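Local coordinates for protein ORF10 (Moritella marina, PDB 6RIW) that forms the ketosynthase-chain length factor part of a polyunsaturated fatty acid synthase, where it probably condenses acyl units during chain elongation, at residues Y282-G287 with Q451-L456. Sequence-based numbering, arbitrary orientation.
Sequences YAIIKG and QPTQTL. With MG (magnesium ion), chain B.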
# COMPACT_ATOMS: atom_id res chain seq x y z
N TYR A 282 -3.26 12.65 25.91
CA TYR A 282 -1.80 12.69 25.84
C TYR A 282 -1.31 14.00 25.23
O TYR A 282 -0.25 14.51 25.61
CB TYR A 282 -1.27 11.54 24.99
CG TYR A 282 -1.26 10.19 25.66
CD1 TYR A 282 -2.36 9.36 25.59
CD2 TYR A 282 -0.14 9.75 26.33
CE1 TYR A 282 -2.36 8.12 26.17
CE2 TYR A 282 -0.12 8.50 26.93
CZ TYR A 282 -1.23 7.69 26.84
OH TYR A 282 -1.23 6.45 27.43
N ALA A 283 -2.04 14.51 24.25
CA ALA A 283 -1.61 15.69 23.53
C ALA A 283 -2.77 16.12 22.65
O ALA A 283 -3.73 15.37 22.45
CB ALA A 283 -0.35 15.44 22.68
N ILE A 284 -2.67 17.34 22.15
CA ILE A 284 -3.65 17.92 21.23
C ILE A 284 -3.00 18.01 19.86
O ILE A 284 -1.87 18.52 19.73
CB ILE A 284 -4.12 19.31 21.71
CG1 ILE A 284 -4.82 19.22 23.09
CG2 ILE A 284 -4.98 19.98 20.62
CD1 ILE A 284 -6.26 18.72 23.07
N ILE A 285 -3.69 17.50 18.84
CA ILE A 285 -3.29 17.76 17.46
C ILE A 285 -3.98 19.05 17.06
O ILE A 285 -5.21 19.11 16.93
CB ILE A 285 -3.66 16.59 16.53
CG1 ILE A 285 -2.96 15.30 16.99
CG2 ILE A 285 -3.25 16.93 15.10
CD1 ILE A 285 -3.45 14.05 16.29
N LYS A 286 -3.19 20.11 16.90
CA LYS A 286 -3.72 21.44 16.65
C LYS A 286 -4.03 21.64 15.18
O LYS A 286 -4.96 22.39 14.83
CB LYS A 286 -2.73 22.50 17.12
CG LYS A 286 -3.31 23.91 17.29
CD LYS A 286 -4.28 24.00 18.49
CE LYS A 286 -5.00 25.35 18.51
NZ LYS A 286 -5.55 25.70 17.15
N GLY A 287 -3.27 20.97 14.32
CA GLY A 287 -3.50 21.07 12.89
C GLY A 287 -2.39 20.35 12.16
O GLY A 287 -1.53 19.71 12.77
N GLN A 451 0.62 20.63 24.11
CA GLN A 451 0.47 19.91 25.36
C GLN A 451 -1.01 19.66 25.64
O GLN A 451 -1.88 20.40 25.16
CB GLN A 451 1.10 20.70 26.52
CG GLN A 451 0.50 22.08 26.73
CD GLN A 451 1.21 22.84 27.84
OE1 GLN A 451 1.92 23.81 27.58
NE2 GLN A 451 1.05 22.38 29.08
N PRO A 452 -1.34 18.59 26.38
CA PRO A 452 -2.74 18.28 26.63
C PRO A 452 -3.40 19.35 27.48
O PRO A 452 -2.76 19.99 28.33
CB PRO A 452 -2.69 16.95 27.37
CG PRO A 452 -1.32 16.88 27.94
CD PRO A 452 -0.43 17.60 26.99
N THR A 453 -4.70 19.53 27.27
CA THR A 453 -5.48 20.47 28.06
C THR A 453 -6.94 20.08 28.01
O THR A 453 -7.41 19.51 27.01
CB THR A 453 -5.30 21.92 27.56
OG1 THR A 453 -6.12 22.80 28.34
CG2 THR A 453 -5.70 22.03 26.09
N GLN A 454 -7.66 20.38 29.09
CA GLN A 454 -9.11 20.20 29.12
C GLN A 454 -9.87 21.40 28.58
O GLN A 454 -11.09 21.30 28.38
CB GLN A 454 -9.57 19.90 30.55
CG GLN A 454 -8.88 18.73 31.22
CD GLN A 454 -9.14 17.41 30.50
OE1 GLN A 454 -10.28 16.92 30.48
NE2 GLN A 454 -8.09 16.83 29.92
N THR A 455 -9.19 22.52 28.31
CA THR A 455 -9.84 23.75 27.88
C THR A 455 -10.26 23.64 26.41
O THR A 455 -9.43 23.42 25.54
CB THR A 455 -8.90 24.94 28.07
OG1 THR A 455 -8.50 25.02 29.44
CG2 THR A 455 -9.60 26.24 27.67
N LEU A 456 -11.55 23.84 26.15
CA LEU A 456 -12.08 23.78 24.80
C LEU A 456 -11.94 25.13 24.10
O LEU A 456 -11.98 26.18 24.74
CB LEU A 456 -13.55 23.36 24.80
CG LEU A 456 -13.85 22.01 25.44
CD1 LEU A 456 -15.30 21.62 25.24
CD2 LEU A 456 -12.92 20.94 24.88
MG MG B . -7.16 22.56 14.70
O HOH W 1 -7.16 20.18 15.03
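Pro452 sets its ring against the backbone carbonyl of Tyr282: CD lies 3.4 Å and CG 3.5 Å from Tyr282 O, with CB 3.9 Å from the same oxygen. Tyr282 O thus lies over one face of the saturated ring, shifted toward its CB-CG-CD side, in van der Waals contact; no hydrogen bond joins 282-287 to 451-456. Backbone spacing agrees, since Ala283 CA and Pro452 CA are 4.2 Å apart, the nearest such pair. Ile284 carries the second patch of the contact. Its CG2 is anti to the backbone N while CG1 stands beside that N (chi1 -62°), which brings CG1 to 3.8 Å from Gln451 O. Beyond it, CD1 ends 4.2 Å from Thr453 O, and CG1 lies at the same distance from the methyl CG2 of Thr453. The Thr453 hydroxyl serves its own segment: OG1 accepts from Thr455 N at 3.1 Å in a nearly straight bond (168°), closing an ST turn in the loop that follows strand 443-450. Replacing Pro452 by an alanine removes CG and CD, which is likely to open a gap over Tyr282 O and let the backbone at this point turn more freely. Gln451 OE1 hydrogen-bonds to Arg431 N, and Tyr282 OH to Asp103 OD2, both beyond the two segments. Further along 283-292, Lys286 O binds magnesium together with Met1 O, and Lys286 and Gly287 form a classic beta bulge opposite Val448. In the ketosynthase domain of this thiolase-like fold, strand 283-292 lies between antiparallel strands 4-12 and 443-450; 451-456 continues from the latter, turning across the start of 283-292 toward helix 271-277, whose Gln271 touches Ile284 and hydrogen-bonds Thr453 O.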